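Local coordinates for carboxylic ester hydrolase (Aspergillus niger, PDB 7K4O), which probably hydrolyses the ester bonds of tannins and related gallic acid esters as a serine esterase of the tannase family, at residues A[7-12]-A[168-173]; A[210-213]-A[218-221]; A[263-268]-A[531-536]. All blocks are in the same frame, centred on the assembly; numbering follows the deposited sequence.

Of the three contacts, interaction 2 alone belongs to the pocket that holds 3,4,5-trihydroxybenzoic acid, probably the active site: residues 210-213 and 218-221 meet beside S186, H465 and D419, whose geometry fits a Ser-His-Asp triad. Interaction 3 (263-268 with 531-536) lies about 24 Å away centre to centre, with nearest atoms about 13 Å apart, between the surroundings of the calcium site and a glycan. Interaction 1 (7-12 with 168-173) joins the N-terminal region to the end of a long helix, its centre about 40 Å from that of interaction 2 and about 50 Å from that of interaction 3, on the opposite side of the chain's centre from the latter. None of the three touches another.

Interaction 1: A[7-12]-A[168-173]; sequences AELCTD and NVYGMS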
loop_
_atom_site.group_PDB
_atom_site.type_symbol
_atom_site.label_atom_id
_atom_site.label_comp_id
_atom_site.label_asym_id
_atom_site.label_seq_id
_atom_site.Cartn_x
_atom_site.Cartn_y
_atom_site.Cartn_z
ATOM N N ALA A 7 -14.555 -17.872 -27.150
ATOM C CA ALA A 7 -13.941 -17.925 -28.482
ATOM C C ALA A 7 -14.543 -16.859 -29.389
ATOM O O ALA A 7 -13.837 -16.345 -30.255
ATOM C CB ALA A 7 -14.066 -19.325 -29.075
ATOM N N GLU A 8 -15.833 -16.568 -29.273
ATOM C CA GLU A 8 -16.447 -15.534 -30.132
ATOM C C GLU A 8 -16.008 -14.125 -29.703
ATOM O O GLU A 8 -15.917 -13.260 -30.590
ATOM C CB GLU A 8 -17.967 -15.649 -30.080
ATOM C CG GLU A 8 -18.512 -16.906 -30.775
ATOM C CD GLU A 8 -20.002 -17.135 -30.507
ATOM O OE1 GLU A 8 -20.613 -16.343 -29.739
ATOM O OE2 GLU A 8 -20.563 -18.067 -31.107
ATOM N N LEU A 9 -15.841 -13.935 -28.404
ATOM C CA LEU A 9 -15.474 -12.621 -27.780
ATOM C C LEU A 9 -14.018 -12.269 -28.125
ATOM O O LEU A 9 -13.705 -11.118 -28.491
ATOM C CB LEU A 9 -15.621 -12.716 -26.274
ATOM C CG LEU A 9 -15.184 -11.467 -25.481
ATOM C CD1 LEU A 9 -16.092 -10.362 -25.771
ATOM C CD2 LEU A 9 -15.202 -11.737 -24.004
ATOM N N CYS A 10 -13.146 -13.277 -28.102
ATOM C CA CYS A 10 -11.693 -13.024 -28.090
ATOM C C CYS A 10 -11.139 -12.984 -29.508
ATOM O O CYS A 10 -10.353 -13.897 -29.892
ATOM C CB CYS A 10 -11.026 -14.056 -27.213
ATOM S SG CYS A 10 -9.368 -13.512 -26.693
ATOM N N THR A 11 -11.469 -11.948 -30.248
ATOM C CA THR A 11 -10.938 -11.708 -31.588
ATOM C C THR A 11 -10.571 -10.244 -31.732
ATOM O O THR A 11 -11.196 -9.361 -31.093
ATOM C CB THR A 11 -11.928 -12.094 -32.695
ATOM O OG1 THR A 11 -12.889 -11.044 -32.869
ATOM C CG2 THR A 11 -12.603 -13.426 -32.406
ATOM N N ASP A 12 -9.640 -9.963 -32.626
ATOM C CA ASP A 12 -9.218 -8.571 -32.846
ATOM C C ASP A 12 -10.416 -7.766 -33.343
ATOM O O ASP A 12 -10.563 -6.606 -32.934
ATOM C CB ASP A 12 -8.066 -8.499 -33.842
ATOM C CG ASP A 12 -6.719 -8.948 -33.333
ATOM O OD1 ASP A 12 -6.590 -9.261 -32.139
ATOM O OD2 ASP A 12 -5.774 -8.981 -34.185
ATOM N N ASN A 168 -19.044 -1.639 -24.072
ATOM C CA ASN A 168 -19.277 -1.905 -25.512
ATOM C C ASN A 168 -19.151 -3.401 -25.796
ATOM O O ASN A 168 -20.012 -3.955 -26.520
ATOM C CB ASN A 168 -18.352 -1.098 -26.392
ATOM C CG ASN A 168 -18.579 0.399 -26.326
ATOM O OD1 ASN A 168 -19.692 0.820 -26.020
ATOM N ND2 ASN A 168 -17.542 1.193 -26.607
ATOM N N VAL A 169 -18.136 -4.068 -25.270
ATOM C CA VAL A 169 -17.785 -5.431 -25.720
ATOM C C VAL A 169 -18.815 -6.431 -25.213
ATOM O O VAL A 169 -19.105 -7.390 -25.950
ATOM C CB VAL A 169 -16.328 -5.774 -25.378
ATOM C CG1 VAL A 169 -16.220 -6.234 -23.974
ATOM C CG2 VAL A 169 -15.778 -6.796 -26.374
ATOM N N TYR A 170 -19.461 -6.173 -24.075
ATOM C CA TYR A 170 -20.466 -7.090 -23.500
ATOM C C TYR A 170 -21.880 -6.636 -23.885
ATOM O O TYR A 170 -22.830 -7.278 -23.415
ATOM C CB TYR A 170 -20.301 -7.207 -22.006
ATOM C CG TYR A 170 -19.017 -7.926 -21.607
ATOM C CD1 TYR A 170 -18.832 -9.283 -21.869
ATOM C CD2 TYR A 170 -17.978 -7.251 -20.991
ATOM C CE1 TYR A 170 -17.679 -9.958 -21.496
ATOM C CE2 TYR A 170 -16.846 -7.911 -20.588
ATOM C CZ TYR A 170 -16.640 -9.242 -20.918
ATOM O OH TYR A 170 -15.520 -9.871 -20.461
ATOM N N GLY A 171 -22.010 -5.580 -24.662
ATOM C CA GLY A 171 -23.346 -5.116 -25.137
ATOM C C GLY A 171 -24.185 -4.556 -24.014
ATOM O O GLY A 171 -25.446 -4.729 -24.035
ATOM N N MET A 172 -23.561 -3.894 -23.048
ATOM C CA MET A 172 -24.319 -3.246 -21.950
ATOM C C MET A 172 -25.084 -2.045 -22.507
ATOM O O MET A 172 -24.567 -1.256 -23.310
ATOM C CB MET A 172 -23.396 -2.792 -20.826
ATOM C CG MET A 172 -22.711 -3.947 -20.134
ATOM S SD MET A 172 -21.645 -3.475 -18.777
ATOM C CE MET A 172 -22.866 -2.873 -17.615
ATOM N N SER A 173 -26.301 -1.807 -22.037
ATOM C CA SER A 173 -27.030 -0.601 -22.454
ATOM C C SER A 173 -26.514 0.572 -21.654
ATOM O O SER A 173 -25.908 0.380 -20.598
ATOM C CB SER A 173 -28.528 -0.827 -22.262
ATOM O OG SER A 173 -28.783 -0.745 -20.861
#
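L9 packs against V169 and Y170, joining two helix C-termini: that of the short helix 6-9 near the N-terminus and that of helix 144-169, which finishes in a Schellman motif at G171. No hydrogen bond crosses between them; the contact is apolar and buried.

Ahead of the leucine, E8 turns back to its own helix start, its OE1 bonded to S4 N and its backbone N to T5 OG1. L9 then does all the touching from this side. Its CB bond points toward segment 168-173, and CG, anti to the backbone N (chi1 176°), places the two methyls so that they divide the work. CD1 meets the CG2 methyl of V169 at 3.6 Å, while CD2 approaches Y170 CE1 at 3.9 Å, coming in obliquely to the ring. The leucine side chain lies at about a right angle to both partners. P83 also touches L9, and F86 stacks on the Y170 ring.

At C10 the helix gives way to an inverse gamma turn, closed by T11 N to L9 O at 3.0 Å, and the cysteine is directed to its disulfide with C58. T11 starts the next helix, 12-18, as its N-cap through OG1 to I14 N. D12 follows with OD1 bonded to T37 of strand 28-47. Helix 12-18 also reaches the far segment, where I14 and A18 pack on V169, so the valine lies among side chains from two N-terminal helices.

The hydroxyl of Y170 is bonded to P81 O. One face of its ring is covered by the preceding valine, V169 CG1 lying over the CD2-CE2 side, 3.6 Å from Y170 CD2.

Interaction 2: A[210-213]-A[218-221]; sequences APAF and QQTQ. With GDE (3,4,5-trihydroxybenzoic acid), chain J.
The backbone carbonyl of F213 rests on Q218 CB, with F213 O at 3.4 Å from it, and the phenylalanine side chain is turned away. This van der Waals contact is joined by a looser, non-bonded approach of A212 O to Q219 NE2 at 4.2 Å. A212 centres an inverse gamma turn, closed by a weak bond from F213 N to P211 O. Its own carbonyl O is buried here with no hydrogen-bond partner in the model.

Hydrogen bonds from the two glutamines grip two of the three hydroxyls of 3,4,5-trihydroxybenzoic acid, while A212 CB packs on its ring carbon CAI at 3.7 Å. Q218 NE2, brought over by a bend in the chain (chi2 53°), donates almost straight (178°) to the para hydroxyl OAE at 3.0 Å and also to S421 O. The same hydroxyl donates to Q219 OE1 at 2.7 Å, so OAE both accepts and gives. Q219 NE2 reaches the adjacent meta hydroxyl OAC at 2.8 Å, so that one amide spans two neighbouring hydroxyls. Within the helix, Q221 NE2 bonds Q218 O at 3.1 Å on a carbonyl lone pair, and also Y325 OH.

The loop follows strand 205-209 of the central sheet. A210 pairs with F414 of strand 410-416, A212 with S186 of the probable nucleophile elbow, and helix 215-221 packs through T220 against helices 351-361 and 376-390.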
loop_
_atom_site.group_PDB
_atom_site.type_symbol
_atom_site.label_atom_id
_atom_site.label_comp_id
_atom_site.label_asym_id
_atom_site.label_seq_id
_atom_site.Cartn_x
_atom_site.Cartn_y
_atom_site.Cartn_z
ATOM N N ALA A 210 -2.116 -0.687 2.881
ATOM C CA ALA A 210 -0.857 -0.007 3.333
ATOM C C ALA A 210 -0.336 0.966 2.280
ATOM O O ALA A 210 0.689 0.730 1.643
ATOM C CB ALA A 210 0.191 -1.051 3.640
ATOM N N PRO A 211 -1.043 2.074 2.048
ATOM C CA PRO A 211 -0.705 2.938 0.932
ATOM C C PRO A 211 0.578 3.749 1.159
ATOM O O PRO A 211 0.736 4.334 2.257
ATOM C CB PRO A 211 -1.943 3.821 0.800
ATOM C CG PRO A 211 -2.548 3.863 2.182
ATOM C CD PRO A 211 -2.276 2.488 2.732
ATOM N N ALA A 212 1.368 3.867 0.097
ATOM C CA ALA A 212 2.563 4.738 0.074
ATOM C C ALA A 212 2.186 6.203 -0.181
ATOM O O ALA A 212 2.848 6.865 -1.016
ATOM C CB ALA A 212 3.533 4.214 -0.903
ATOM N N PHE A 213 1.151 6.689 0.508
ATOM C CA PHE A 213 0.769 8.118 0.418
ATOM C C PHE A 213 1.597 8.925 1.450
ATOM O O PHE A 213 2.551 8.411 2.066
ATOM C CB PHE A 213 -0.737 8.269 0.499
ATOM C CG PHE A 213 -1.420 7.786 1.748
ATOM C CD1 PHE A 213 -0.736 7.457 2.892
ATOM C CD2 PHE A 213 -2.817 7.696 1.744
ATOM C CE1 PHE A 213 -1.435 7.093 4.039
ATOM C CE2 PHE A 213 -3.504 7.282 2.872
ATOM C CZ PHE A 213 -2.816 7.055 4.030
ATOM N N GLN A 218 6.743 9.770 3.923
ATOM C CA GLN A 218 6.902 8.310 3.831
ATOM C C GLN A 218 8.244 7.989 3.180
ATOM O O GLN A 218 8.938 7.064 3.624
ATOM C CB GLN A 218 5.754 7.725 2.998
ATOM C CG GLN A 218 6.023 6.301 2.516
ATOM C CD GLN A 218 6.417 5.321 3.612
ATOM O OE1 GLN A 218 6.045 5.502 4.768
ATOM N NE2 GLN A 218 7.090 4.261 3.190
ATOM N N GLN A 219 8.629 8.645 2.059
ATOM C CA GLN A 219 9.856 8.236 1.369
ATOM C C GLN A 219 11.073 8.675 2.218
ATOM O O GLN A 219 12.031 7.895 2.383
ATOM C CB GLN A 219 9.977 8.821 -0.034
ATOM C CG GLN A 219 8.780 8.555 -0.964
ATOM C CD GLN A 219 8.345 7.116 -0.986
ATOM O OE1 GLN A 219 9.150 6.203 -0.774
ATOM N NE2 GLN A 219 7.074 6.900 -1.376
ATOM N N THR A 220 11.017 9.874 2.761
ATOM C CA THR A 220 12.187 10.406 3.500
ATOM C C THR A 220 12.396 9.611 4.804
ATOM O O THR A 220 13.582 9.407 5.180
ATOM C CB THR A 220 12.021 11.879 3.791
ATOM O OG1 THR A 220 11.758 12.585 2.572
ATOM C CG2 THR A 220 13.253 12.462 4.445
ATOM N N GLN A 221 11.349 9.155 5.465
ATOM C CA GLN A 221 11.492 8.424 6.753
ATOM C C GLN A 221 12.236 7.114 6.551
ATOM O O GLN A 221 12.778 6.595 7.568
ATOM C CB GLN A 221 10.179 8.281 7.511
ATOM C CG GLN A 221 9.151 7.391 6.854
ATOM C CD GLN A 221 9.367 5.911 7.096
ATOM O OE1 GLN A 221 9.703 5.516 8.229
ATOM N NE2 GLN A 221 9.238 5.104 6.026
HETATM O OAA GDE J . 5.057 -0.409 -3.235
HETATM O OAB GDE J . 6.171 -1.671 -1.799
HETATM O OAC GDE J . 6.975 4.275 -2.320
HETATM O OAD GDE J . 7.879 1.727 1.620
HETATM O OAE GDE J . 7.969 4.052 0.302
HETATM C CAF GDE J . 6.403 1.880 -2.289
HETATM C CAG GDE J . 6.863 0.575 -0.278
HETATM C CAH GDE J . 5.848 -0.543 -2.254
HETATM C CAI GDE J . 6.930 3.022 -1.667
HETATM C CAJ GDE J . 7.431 1.720 0.339
HETATM C CAK GDE J . 6.437 0.683 -1.592
HETATM C CAL GDE J . 7.431 2.908 -0.342
#

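Interaction 3: A[263-268]-A[531-536]; sequences VARTDL and ECVYNQ. With NAG (2-acetamido-2-deoxy-beta-D-glucopyranose), chain D; NAG (2-acetamido-2-deoxy-beta-D-glucopyranose), chain B.
The guanidinium of R265 meets N535 at its edge, where OD1 lies near the guanidinium plane at 4.1 Å from NH2, too far for a hydrogen bond. V533 CG2 comes in obliquely, 4.2 Å from R265 NH1. Over the centre of one face sits L268 CD1, and in plane at the edge is the carboxylate carbon of D267. The amide of N535 is turned 59° from the guanidinium, so the two flat groups do not stack. The Y534 ring carries a sugar over one face: the NAG of chain B, with C5 at 3.8 Å from Y534 CG.

The contact joins the start of helix 266-272, beside the calcium ligand D256, to the 520-524/529-533 hairpin and helix 536-541, next to the glycan neighbours C532, V533 and Y534. R265 holds the N-cap position of its helix. The arginine chain, bent at chi2 and chi3, curls back so that NE bonds D267 OD1 at 2.9 Å in a salt bridge. That oxygen also accepts from L268 N on its anti lone pair, while OD2 is taken by R520 and W542.

N535 caps helix 536-541, and its OD1 and R265 NH2 both bond S538 OG. Y534 N donates nearly straight (170°) to O7 of the NAG in chain D at 2.9 Å, and its hydroxyl donates to Q536 OE1 at 2.7 Å.

The two segments are therefore joined directly by loose van der Waals contact and indirectly through S538 OG. Each guanidinium nitrogen has a partner: NE has D267, NH1 P521 O and NH2 S538 OG. The charge of R265 is probably offset in part by D267, which R520 shares.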
loop_
_atom_site.group_PDB
_atom_site.type_symbol
_atom_site.label_atom_id
_atom_site.label_comp_id
_atom_site.label_asym_id
_atom_site.label_seq_id
_atom_site.Cartn_x
_atom_site.Cartn_y
_atom_site.Cartn_z
ATOM N N VAL A 263 0.951 -10.465 17.802
ATOM C CA VAL A 263 0.623 -9.209 18.511
ATOM C C VAL A 263 -0.459 -8.446 17.743
ATOM O O VAL A 263 -0.127 -7.746 16.763
ATOM C CB VAL A 263 1.909 -8.397 18.691
ATOM C CG1 VAL A 263 1.626 -7.063 19.353
ATOM C CG2 VAL A 263 2.930 -9.226 19.474
ATOM N N ALA A 264 -1.692 -8.548 18.213
ATOM C CA ALA A 264 -2.847 -7.836 17.639
ATOM C C ALA A 264 -2.953 -6.465 18.269
ATOM O O ALA A 264 -3.770 -5.680 17.798
ATOM C CB ALA A 264 -4.119 -8.613 17.871
ATOM N N ARG A 265 -2.250 -6.204 19.384
ATOM C CA ARG A 265 -2.349 -4.894 20.063
ATOM C C ARG A 265 -0.941 -4.303 20.150
ATOM O O ARG A 265 -0.350 -4.240 21.270
ATOM C CB ARG A 265 -3.076 -5.028 21.403
ATOM C CG ARG A 265 -4.533 -5.441 21.230
ATOM C CD ARG A 265 -5.418 -4.335 20.674
ATOM N NE ARG A 265 -5.562 -3.230 21.579
ATOM C CZ ARG A 265 -6.408 -3.154 22.586
ATOM N NH1 ARG A 265 -7.287 -4.121 22.805
ATOM N NH2 ARG A 265 -6.410 -2.092 23.362
ATOM N N THR A 266 -0.461 -3.769 19.021
ATOM C CA THR A 266 0.828 -3.043 18.990
ATOM C C THR A 266 0.686 -1.711 19.711
ATOM O O THR A 266 1.747 -1.155 20.109
ATOM C CB THR A 266 1.363 -2.864 17.566
ATOM O OG1 THR A 266 0.413 -2.051 16.891
ATOM C CG2 THR A 266 1.651 -4.180 16.905
ATOM N N ASP A 267 -0.518 -1.211 19.922
ATOM C CA ASP A 267 -0.794 -0.004 20.716
ATOM C C ASP A 267 -0.451 -0.320 22.192
ATOM O O ASP A 267 0.306 0.447 22.829
ATOM C CB ASP A 267 -2.226 0.483 20.532
ATOM C CG ASP A 267 -3.304 -0.575 20.364
ATOM O OD1 ASP A 267 -3.128 -1.730 20.888
ATOM O OD2 ASP A 267 -4.296 -0.277 19.652
ATOM N N LEU A 268 -1.028 -1.384 22.754
ATOM C CA LEU A 268 -0.697 -1.762 24.170
ATOM C C LEU A 268 0.804 -2.042 24.247
ATOM O O LEU A 268 1.397 -1.665 25.269
ATOM C CB LEU A 268 -1.519 -2.971 24.622
ATOM C CG LEU A 268 -3.008 -2.724 24.684
ATOM C CD1 LEU A 268 -3.752 -4.018 24.992
ATOM C CD2 LEU A 268 -3.365 -1.628 25.681
ATOM N N GLU A 531 -13.673 -9.785 20.787
ATOM C CA GLU A 531 -14.509 -8.583 20.851
ATOM C C GLU A 531 -13.733 -7.419 20.212
ATOM O O GLU A 531 -12.489 -7.487 20.118
ATOM C CB GLU A 531 -14.821 -8.251 22.297
ATOM C CG GLU A 531 -15.367 -9.458 23.042
ATOM C CD GLU A 531 -15.672 -9.205 24.505
ATOM O OE1 GLU A 531 -16.136 -10.157 25.170
ATOM O OE2 GLU A 531 -15.412 -8.066 24.986
ATOM N N CYS A 532 -14.477 -6.436 19.764
ATOM C CA CYS A 532 -13.928 -5.171 19.223
ATOM C C CYS A 532 -14.275 -4.100 20.238
ATOM O O CYS A 532 -15.458 -3.819 20.417
ATOM C CB CYS A 532 -14.493 -4.900 17.829
ATOM S SG CYS A 532 -14.001 -6.154 16.635
ATOM N N VAL A 533 -13.268 -3.549 20.900
ATOM C CA VAL A 533 -13.485 -2.700 22.094
ATOM C C VAL A 533 -12.992 -1.285 21.856
ATOM O O VAL A 533 -12.043 -1.070 21.111
ATOM C CB VAL A 533 -12.831 -3.298 23.352
ATOM C CG1 VAL A 533 -13.316 -4.721 23.579
ATOM C CG2 VAL A 533 -11.325 -3.227 23.284
ATOM N N TYR A 534 -13.632 -0.365 22.540
ATOM C CA TYR A 534 -13.260 1.058 22.578
ATOM C C TYR A 534 -12.315 1.285 23.756
ATOM O O TYR A 534 -12.759 1.135 24.890
ATOM C CB TYR A 534 -14.481 1.945 22.686
ATOM C CG TYR A 534 -14.127 3.382 22.438
ATOM C CD1 TYR A 534 -13.708 4.198 23.480
ATOM C CD2 TYR A 534 -14.194 3.939 21.168
ATOM C CE1 TYR A 534 -13.328 5.518 23.267
ATOM C CE2 TYR A 534 -13.827 5.254 20.941
ATOM C CZ TYR A 534 -13.363 6.040 21.983
ATOM O OH TYR A 534 -13.033 7.346 21.791
ATOM N N ASN A 535 -11.093 1.699 23.498
ATOM C CA ASN A 535 -10.064 1.908 24.558
ATOM C C ASN A 535 -9.330 3.210 24.269
ATOM O O ASN A 535 -8.505 3.239 23.350
ATOM C CB ASN A 535 -9.132 0.727 24.625
ATOM C CG ASN A 535 -8.169 0.819 25.787
ATOM O OD1 ASN A 535 -7.062 1.265 25.607
ATOM N ND2 ASN A 535 -8.594 0.414 26.983
ATOM N N GLN A 536 -9.708 4.270 24.954
ATOM C CA GLN A 536 -9.200 5.631 24.681
ATOM C C GLN A 536 -7.673 5.665 24.750
ATOM O O GLN A 536 -7.049 6.338 23.915
ATOM C CB GLN A 536 -9.814 6.648 25.622
ATOM C CG GLN A 536 -9.549 8.077 25.179
ATOM C CD GLN A 536 -10.268 8.346 23.870
ATOM O OE1 GLN A 536 -11.498 8.261 23.785
ATOM N NE2 GLN A 536 -9.496 8.671 22.843
HETATM C C1 NAG D . -18.301 2.169 25.279
HETATM C C2 NAG D . -17.886 0.728 25.407
HETATM C C3 NAG D . -18.706 0.027 26.490
HETATM C C4 NAG D . -18.717 0.847 27.765
HETATM C C5 NAG D . -19.186 2.270 27.473
HETATM C C6 NAG D . -19.224 3.138 28.726
HETATM C C7 NAG D . -17.133 -0.730 23.618
HETATM C C8 NAG D . -17.479 -1.359 22.308
HETATM N N2 NAG D . -18.107 0.010 24.166
HETATM O O3 NAG D . -18.130 -1.253 26.754
HETATM O O4 NAG D . -19.619 0.228 28.675
HETATM O O5 NAG D . -18.226 2.812 26.552
HETATM O O6 NAG D . -17.856 3.310 29.141
HETATM O O7 NAG D . -16.009 -0.863 24.102
HETATM C C1 NAG B . -17.614 6.374 22.201
HETATM C C2 NAG B . -17.858 6.506 23.678
HETATM C C3 NAG B . -17.364 5.251 24.367
HETATM C C4 NAG B . -18.122 4.087 23.822
HETATM C C5 NAG B . -17.877 4.003 22.298
HETATM C C6 NAG B . -18.623 2.858 21.664
HETATM C C7 NAG B . -17.784 8.709 24.657
HETATM C C8 NAG B . -17.004 9.914 25.054
HETATM N N2 NAG B . -17.152 7.681 24.120
HETATM O O3 NAG B . -17.523 5.374 25.774
HETATM O O4 NAG B . -17.475 2.946 24.332
HETATM O O5 NAG B . -18.274 5.220 21.709
HETATM O O6 NAG B . -18.107 2.581 20.356
HETATM O O7 NAG B . -18.963 8.653 24.838
#